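Local coordinates for FBP protein (Leishmania major, PDB 5OEZ) that probably hydrolyses fructose 1,6-bisphosphate to fructose 6-phosphate and phosphate with the help of magnesium, and binds the nucleotide AMP, at residues L114-P119 with G137-P142; P209-I214 with R325-L330; Y222-P227 with D271-E276. All coordinates share one frame; numbering follows the deposited sequence.

How the contacts relate
Contact 1 closes in the N-terminal part of the chain before contacts 2 and 3 open. It is a buried strand pair whose centre lies about 11 Å from that of the chain, and it carries Asp118, which binds manganese in other crystals of this enzyme. Contacts 2 and 3 both belong to the C-terminal part, and contact 3 is formed by chain lying between the two segments of contact 2. The centres of contacts 2 and 3 are about 23 Å apart, and each is 29 to 30 Å from that of contact 1. In contact 3, the side chains of Trp225 and Asp271 come within about 6 and 7 Å of those of Asn218 and Lys278, residues that bind fructose 6-phosphate in other crystals, the ligand being absent here.

Contact 1 (L114-P119 with G137-P142); sequences LIFFDP and GVWRLP
The carbonyl oxygen of Leu114 is gripped from two neighbouring residues: Trp139 N donates a nearly straight hydrogen bond to Leu114 O at 2.9 Å, and Val138 CA adds a CA-H...O contact at 3.4 Å. The return bond, from Leu114 N to Trp139 O, is also 2.9 Å. One step along, Phe116 and Gly137 exchange a second pair of backbone bonds, closing a regular antiparallel ladder between strands 113-121 and 132-140, the arms of a beta hairpin. Ile115 and Val138 form the non-hydrogen-bonded pair between the two hydrogen-bonded pairs, and Ile115 CD1 meets Val138 CG2 at 4.1 Å.

Leu114, Phe116 and Trp139 point to the other face, where helix 150-158 packs on Leu114 and Phe116. With its CG anti to the carbonyl carbon (chi1 -81°), Trp139 swings the six-membered ring back over Gly137 to reach Phe116, CZ3 lying 3.7 Å from Phe116 CD2. The two ring planes stand at 81°, in an oblique pairing. Trp139 NE1 is bonded to Lys161 O. Beyond the end of the ladder, Leu114 CD1 reaches Leu141 N at 3.6 Å.

Strand 91-96 bonds along the other edge of 113-121. Fixed by backbone bonds on both sides and by side-chain packing on both faces, with Phe117 against Phe81, the strand places Asp118 where manganese binds in other crystals of the enzyme; no metal is bound in this chain. The Asp118 carboxylate lies close to those of Glu97 and Glu284, a gathering of acidic groups consistent with a site for metal cations.

Contact 2 (P209-I214 with R325-L330); sequences PKKRSI and RQEVDL
This is a surface contact, largely polar, in which the loop leading into strand 214-216 runs past the first turn of the C-terminal helix 325-338. The loop meets the helix at Lys210: Gln326 N donates to Lys210 O at 2.9 Å. A water extends the link by one residue, accepting from Arg325 N at 3.0 Å and probably donating to Pro209 O, which also takes a hydrogen bond from Ser324 OG.

The side chain of Lys210 packs against two helix residues. Its CB lies 3.6 Å above one face of the Arg325 guanidinium, offset toward the rim, so methylene rather than ammonium covers that face. Past CG the lysine is extended and lies beside Gln326, both pointing the same way, with CD 3.6 Å from Gln326 NE2. The other end of that amide, OE1, rests against the CB of Lys211.

Helix amides at an N-terminus have no preceding turn to bond to, and here loop carbonyl and water serve those of Gln326 and Arg325. One residue further, Glu327 reaches back to the loop. Its chain, bent at chi2 (-61°), folds round so that Arg212 N donates to Glu327 OE2 at 3.1 Å, approaching on the anti side and 24° out of the carboxylate plane. Arg212 O is close to OE2 as well, but both are acceptors and no bond forms. The second oxygen, OE1, is bonded to Tyr244 OH, so this buried carboxylate is held at both oxygens, and Lys211 NZ, 4.4 Å from Glu327 OE2, lies beyond salt-bridge range but probably steadies the negative charge. Just after Arg212 the loop makes an inverse gamma turn centred on Ser213 and enters strand 214-216, while Arg212 NH1 bonds to Tyr262 O.

Contact 3 (Y222-P227 with D271-E276); sequences YGKWEP and DANQVE
A type I beta turn, Asp271 to Gln274, packs against the short 3-10 segment ending at Lys224, just ahead of helix 227-238. Ala272 N, in the turn, donates to Lys224 O at 2.9 Å in a fairly straight bond. Asp271 CA also comes up to that oxygen, making a CA-H...O contact at 3.2 Å, so the one carbonyl is held by two successive residues.

Gln274 N bonds to Asp271 O, which closes the turn. Asp271 has its CG between the backbone N and the carbonyl carbon (chi1 77°), which folds the carboxylate over its own turn: OD1 adds weak bonds from Asn273 N and Gln274 N. Its CB nevertheless touches the other segment, 3.7 Å from Lys224 CB and at the edge of the Trp225 ring, near CD1. The indole plane and the carboxylate plane are 30° apart. One face of the indole lies on Tyr222 CA, and Phe229 of the following helix meets Trp225 edge-to-face.

Lys224 also packs on Arg243 of a neighbouring subunit, so this corner touches a second subunit of the tetramer. Bent at chi3 (-104°), the lysine chain crosses Asn273 obliquely, and its ammonium makes a weak hydrogen bond to Asn221 OD1. The closest approach to the asparagine comes from a methylene: Lys224 CD lies 3.3 Å from Asn273 OD1.

Contact 1 (L114-P119 with G137-P142)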
# COMPACT_ATOMS: atom_id res chain seq x y z
N LEU C 114 -0.78 34.03 -2.20
CA LEU C 114 -0.35 33.91 -3.60
C LEU C 114 0.60 32.72 -3.62
O LEU C 114 1.56 32.71 -2.86
CB LEU C 114 0.40 35.16 -4.07
CG LEU C 114 -0.36 36.50 -4.12
CD1 LEU C 114 -0.40 37.18 -2.78
CD2 LEU C 114 0.28 37.43 -5.14
N ILE C 115 0.34 31.74 -4.48
CA ILE C 115 1.19 30.55 -4.52
C ILE C 115 1.68 30.29 -5.93
O ILE C 115 0.92 30.32 -6.89
CB ILE C 115 0.50 29.31 -3.90
CG1 ILE C 115 1.42 28.10 -3.98
CG2 ILE C 115 -0.83 29.00 -4.56
CD1 ILE C 115 1.07 27.01 -2.98
N PHE C 116 2.99 30.07 -6.04
CA PHE C 116 3.64 29.83 -7.30
C PHE C 116 4.31 28.50 -7.16
O PHE C 116 5.08 28.30 -6.23
CB PHE C 116 4.65 30.95 -7.58
CG PHE C 116 3.98 32.27 -7.75
CD1 PHE C 116 3.45 32.63 -8.97
CD2 PHE C 116 3.81 33.12 -6.66
CE1 PHE C 116 2.79 33.84 -9.14
CE2 PHE C 116 3.15 34.32 -6.81
CZ PHE C 116 2.63 34.68 -8.05
N PHE C 117 4.01 27.59 -8.08
CA PHE C 117 4.50 26.23 -7.95
C PHE C 117 4.97 25.63 -9.25
O PHE C 117 4.50 25.99 -10.32
CB PHE C 117 3.41 25.35 -7.29
CG PHE C 117 2.17 25.20 -8.12
CD1 PHE C 117 1.15 26.14 -8.07
CD2 PHE C 117 2.02 24.11 -8.96
CE1 PHE C 117 0.01 26.00 -8.85
CE2 PHE C 117 0.89 23.98 -9.76
CZ PHE C 117 -0.11 24.92 -9.71
N ASP C 118 5.97 24.76 -9.15
CA ASP C 118 6.37 23.88 -10.22
C ASP C 118 5.79 22.49 -9.86
O ASP C 118 6.30 21.82 -8.97
CB ASP C 118 7.90 23.85 -10.32
CG ASP C 118 8.41 22.99 -11.47
OD1 ASP C 118 7.60 22.46 -12.28
OD2 ASP C 118 9.65 22.85 -11.59
N PRO C 119 4.71 22.06 -10.55
CA PRO C 119 4.04 20.82 -10.12
C PRO C 119 4.89 19.56 -10.28
O PRO C 119 4.75 18.64 -9.49
CB PRO C 119 2.80 20.76 -11.02
CG PRO C 119 3.16 21.54 -12.23
CD PRO C 119 4.09 22.62 -11.77
N GLY C 137 6.28 28.18 -3.51
CA GLY C 137 6.58 29.33 -2.67
C GLY C 137 5.30 30.09 -2.46
O GLY C 137 4.49 30.22 -3.38
N VAL C 138 5.13 30.61 -1.25
CA VAL C 138 3.89 31.27 -0.84
C VAL C 138 4.17 32.70 -0.34
O VAL C 138 5.08 32.93 0.46
CB VAL C 138 3.22 30.47 0.31
CG1 VAL C 138 1.86 31.07 0.69
CG2 VAL C 138 3.06 29.00 -0.04
N TRP C 139 3.40 33.65 -0.85
CA TRP C 139 3.47 35.05 -0.45
C TRP C 139 2.08 35.41 0.10
O TRP C 139 1.11 34.67 -0.13
CB TRP C 139 3.77 35.95 -1.64
CG TRP C 139 5.20 36.04 -2.04
CD1 TRP C 139 6.06 37.05 -1.76
CD2 TRP C 139 5.92 35.12 -2.86
NE1 TRP C 139 7.28 36.82 -2.33
CE2 TRP C 139 7.22 35.64 -3.02
CE3 TRP C 139 5.59 33.91 -3.48
CZ2 TRP C 139 8.21 34.99 -3.77
CZ3 TRP C 139 6.58 33.26 -4.23
CH2 TRP C 139 7.87 33.79 -4.35
N ARG C 140 2.00 36.56 0.77
CA ARG C 140 0.74 37.07 1.29
C ARG C 140 0.35 38.38 0.58
O ARG C 140 1.21 39.13 0.14
CB ARG C 140 0.86 37.25 2.81
CG ARG C 140 -0.43 37.68 3.48
CD ARG C 140 -0.23 37.87 4.96
NE ARG C 140 -0.20 36.56 5.60
CZ ARG C 140 -1.26 35.90 6.05
NH1 ARG C 140 -2.49 36.41 5.97
NH2 ARG C 140 -1.09 34.70 6.60
N LEU C 141 -0.95 38.63 0.43
CA LEU C 141 -1.40 39.93 -0.06
C LEU C 141 -0.78 41.01 0.81
O LEU C 141 -0.93 40.95 2.04
CB LEU C 141 -2.92 40.09 0.05
CG LEU C 141 -3.84 39.60 -1.06
CD1 LEU C 141 -5.29 39.92 -0.67
CD2 LEU C 141 -3.48 40.26 -2.37
N PRO C 142 -0.08 41.99 0.20
CA PRO C 142 0.25 43.19 0.99
C PRO C 142 -1.00 43.82 1.61
O PRO C 142 -2.11 43.61 1.13
CB PRO C 142 0.89 44.12 -0.03
CG PRO C 142 1.50 43.19 -1.02
CD PRO C 142 0.53 42.05 -1.14

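Contact 2 (P209-I214 with R325-L330)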
# COMPACT_ATOMS: atom_id res chain seq x y z
N PRO C 209 25.62 21.56 6.41
CA PRO C 209 26.99 21.79 6.90
C PRO C 209 27.67 23.01 6.24
O PRO C 209 27.40 23.28 5.08
CB PRO C 209 27.73 20.51 6.51
CG PRO C 209 26.65 19.45 6.42
CD PRO C 209 25.42 20.16 5.95
N LYS C 210 28.51 23.72 6.99
CA LYS C 210 29.17 24.90 6.47
C LYS C 210 30.14 24.57 5.33
O LYS C 210 30.31 25.40 4.44
CB LYS C 210 29.86 25.73 7.57
CG LYS C 210 31.07 25.07 8.21
CD LYS C 210 31.55 25.84 9.43
CE LYS C 210 32.85 25.26 9.99
NZ LYS C 210 33.45 26.09 11.08
N LYS C 211 30.77 23.40 5.37
CA LYS C 211 31.54 22.90 4.23
C LYS C 211 31.36 21.40 4.00
O LYS C 211 31.08 20.65 4.93
CB LYS C 211 33.02 23.24 4.36
CG LYS C 211 33.75 22.55 5.51
CD LYS C 211 35.22 22.35 5.16
CE LYS C 211 35.41 21.10 4.28
NZ LYS C 211 36.47 21.24 3.23
N ARG C 212 31.51 20.99 2.75
CA ARG C 212 31.47 19.60 2.35
C ARG C 212 31.95 19.51 0.90
O ARG C 212 31.47 20.25 0.03
CB ARG C 212 30.05 19.02 2.45
CG ARG C 212 29.96 17.53 2.18
CD ARG C 212 30.47 16.69 3.35
NE ARG C 212 30.60 15.29 2.93
CZ ARG C 212 29.61 14.38 2.89
NH1 ARG C 212 28.37 14.68 3.27
NH2 ARG C 212 29.87 13.15 2.47
N SER C 213 32.87 18.59 0.63
CA SER C 213 33.53 18.51 -0.68
C SER C 213 32.74 17.73 -1.74
O SER C 213 33.20 16.71 -2.24
CB SER C 213 34.91 17.89 -0.51
OG SER C 213 35.70 18.69 0.36
N ILE C 214 31.54 18.22 -2.06
CA ILE C 214 30.71 17.66 -3.11
C ILE C 214 30.22 18.82 -3.97
O ILE C 214 29.73 19.82 -3.43
CB ILE C 214 29.47 16.90 -2.58
CG1 ILE C 214 29.89 15.75 -1.66
CG2 ILE C 214 28.64 16.34 -3.74
CD1 ILE C 214 28.72 15.07 -0.95
N ARG C 325 27.74 27.16 3.06
CA ARG C 325 28.11 28.56 2.98
C ARG C 325 29.57 28.79 2.56
O ARG C 325 29.84 29.69 1.78
CB ARG C 325 27.71 29.35 4.24
CG ARG C 325 28.28 28.90 5.57
CD ARG C 325 27.78 29.76 6.76
NE ARG C 325 28.01 29.11 8.07
CZ ARG C 325 29.10 29.25 8.83
NH1 ARG C 325 30.12 30.03 8.45
NH2 ARG C 325 29.19 28.59 10.00
N GLN C 326 30.50 28.00 3.07
CA GLN C 326 31.90 28.11 2.67
C GLN C 326 32.16 27.64 1.25
O GLN C 326 33.04 28.15 0.60
CB GLN C 326 32.82 27.39 3.65
CG GLN C 326 32.85 28.07 5.02
CD GLN C 326 33.71 27.35 6.04
OE1 GLN C 326 34.41 26.38 5.71
NE2 GLN C 326 33.67 27.82 7.27
N GLU C 327 31.37 26.69 0.75
CA GLU C 327 31.50 26.24 -0.64
C GLU C 327 31.01 27.30 -1.63
O GLU C 327 31.65 27.53 -2.65
CB GLU C 327 30.75 24.93 -0.88
CG GLU C 327 31.18 23.75 -0.01
CD GLU C 327 32.64 23.34 -0.18
OE1 GLU C 327 33.25 23.61 -1.25
OE2 GLU C 327 33.17 22.74 0.78
N VAL C 328 29.89 27.94 -1.32
CA VAL C 328 29.40 29.08 -2.12
C VAL C 328 30.37 30.27 -2.06
O VAL C 328 30.55 30.93 -3.07
CB VAL C 328 27.98 29.52 -1.72
CG1 VAL C 328 27.55 30.76 -2.49
CG2 VAL C 328 27.01 28.40 -2.01
N ASP C 329 30.99 30.53 -0.90
CA ASP C 329 32.03 31.60 -0.78
C ASP C 329 33.25 31.32 -1.67
O ASP C 329 33.75 32.24 -2.29
CB ASP C 329 32.52 31.79 0.67
CG ASP C 329 31.45 32.37 1.61
OD1 ASP C 329 30.45 32.95 1.13
OD2 ASP C 329 31.60 32.22 2.84
N LEU C 330 33.70 30.06 -1.74
CA LEU C 330 34.84 29.71 -2.58
C LEU C 330 34.50 29.94 -4.06
O LEU C 330 35.31 30.48 -4.79
CB LEU C 330 35.26 28.25 -2.35
CG LEU C 330 36.42 27.70 -3.21
CD1 LEU C 330 37.69 28.42 -2.85
CD2 LEU C 330 36.59 26.20 -3.05
O HOH W 1 26.17 26.10 5.37

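Contact 3 (Y222-P227 with D271-E276)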
# COMPACT_ATOMS: atom_id res chain seq x y z
N TYR C 222 30.49 22.57 -20.26
CA TYR C 222 31.76 23.22 -19.95
C TYR C 222 32.12 24.35 -20.91
O TYR C 222 32.43 25.45 -20.48
CB TYR C 222 32.90 22.19 -19.96
CG TYR C 222 34.23 22.75 -19.53
CD1 TYR C 222 34.54 22.83 -18.18
CD2 TYR C 222 35.17 23.19 -20.46
CE1 TYR C 222 35.76 23.34 -17.76
CE2 TYR C 222 36.40 23.71 -20.05
CZ TYR C 222 36.68 23.77 -18.69
OH TYR C 222 37.88 24.27 -18.23
N GLY C 223 32.09 24.05 -22.20
CA GLY C 223 32.47 25.01 -23.22
C GLY C 223 31.60 26.26 -23.34
O GLY C 223 32.01 27.22 -23.97
N LYS C 224 30.41 26.25 -22.75
CA LYS C 224 29.48 27.36 -22.78
C LYS C 224 29.59 28.25 -21.54
O LYS C 224 28.96 29.31 -21.49
CB LYS C 224 28.05 26.82 -22.87
CG LYS C 224 27.71 26.15 -24.20
CD LYS C 224 26.40 25.32 -24.18
CE LYS C 224 26.56 23.81 -24.12
NZ LYS C 224 25.33 23.07 -24.48
N TRP C 225 30.38 27.84 -20.54
CA TRP C 225 30.48 28.58 -19.29
C TRP C 225 31.38 29.81 -19.38
O TRP C 225 32.23 29.90 -20.24
CB TRP C 225 31.06 27.69 -18.20
CG TRP C 225 30.20 26.58 -17.78
CD1 TRP C 225 28.84 26.47 -17.92
CD2 TRP C 225 30.62 25.40 -17.09
NE1 TRP C 225 28.41 25.29 -17.38
CE2 TRP C 225 29.48 24.62 -16.86
CE3 TRP C 225 31.87 24.93 -16.66
CZ2 TRP C 225 29.54 23.40 -16.21
CZ3 TRP C 225 31.92 23.72 -16.01
CH2 TRP C 225 30.77 22.96 -15.79
N GLU C 226 31.20 30.71 -18.42
CA GLU C 226 32.05 31.88 -18.24
C GLU C 226 33.41 31.42 -17.74
O GLU C 226 33.48 30.45 -16.98
CB GLU C 226 31.43 32.86 -17.23
CG GLU C 226 30.19 33.56 -17.75
CD GLU C 226 29.66 34.59 -16.77
OE1 GLU C 226 29.06 34.20 -15.74
OE2 GLU C 226 29.81 35.80 -17.04
N PRO C 227 34.49 32.10 -18.15
CA PRO C 227 35.84 31.66 -17.74
C PRO C 227 36.05 31.51 -16.23
O PRO C 227 36.67 30.55 -15.81
CB PRO C 227 36.75 32.74 -18.32
CG PRO C 227 36.03 33.21 -19.54
CD PRO C 227 34.55 33.09 -19.26
N ASP C 271 25.48 30.47 -18.87
CA ASP C 271 26.14 29.93 -20.03
C ASP C 271 25.65 30.66 -21.27
O ASP C 271 24.53 31.20 -21.29
CB ASP C 271 26.12 28.38 -20.14
CG ASP C 271 24.83 27.81 -20.58
OD1 ASP C 271 24.28 28.21 -21.62
OD2 ASP C 271 24.47 26.83 -19.94
N ALA C 272 26.49 30.65 -22.30
CA ALA C 272 26.24 31.37 -23.55
C ALA C 272 24.89 31.05 -24.24
O ALA C 272 24.30 31.93 -24.86
CB ALA C 272 27.39 31.14 -24.50
N ASN C 273 24.40 29.82 -24.12
CA ASN C 273 23.05 29.51 -24.66
C ASN C 273 21.89 30.25 -24.00
O ASN C 273 20.90 30.57 -24.68
CB ASN C 273 22.65 28.06 -24.46
CG ASN C 273 23.22 27.13 -25.48
OD1 ASN C 273 23.38 25.94 -25.23
ND2 ASN C 273 23.52 27.66 -26.65
N GLN C 274 21.99 30.43 -22.68
CA GLN C 274 20.88 30.95 -21.86
C GLN C 274 21.28 32.37 -21.47
O GLN C 274 22.28 32.57 -20.80
CB GLN C 274 20.53 30.13 -20.57
CG GLN C 274 21.00 28.64 -20.44
CD GLN C 274 19.85 27.65 -20.31
OE1 GLN C 274 18.70 27.94 -20.67
NE2 GLN C 274 20.16 26.48 -19.78
N VAL C 275 20.53 33.38 -21.88
CA VAL C 275 21.02 34.73 -21.72
C VAL C 275 20.68 35.28 -20.37
O VAL C 275 21.21 36.31 -20.02
CB VAL C 275 20.41 35.65 -22.81
CG1 VAL C 275 18.90 35.80 -22.65
CG2 VAL C 275 21.08 37.02 -22.92
N GLU C 276 19.73 34.64 -19.67
CA GLU C 276 19.34 35.00 -18.32
C GLU C 276 19.46 33.90 -17.24
O GLU C 276 19.04 34.11 -16.10
CB GLU C 276 17.89 35.43 -18.43
CG GLU C 276 17.48 36.67 -17.66
CD GLU C 276 15.96 36.82 -17.52
OE1 GLU C 276 15.18 36.02 -18.09
OE2 GLU C 276 15.52 37.76 -16.84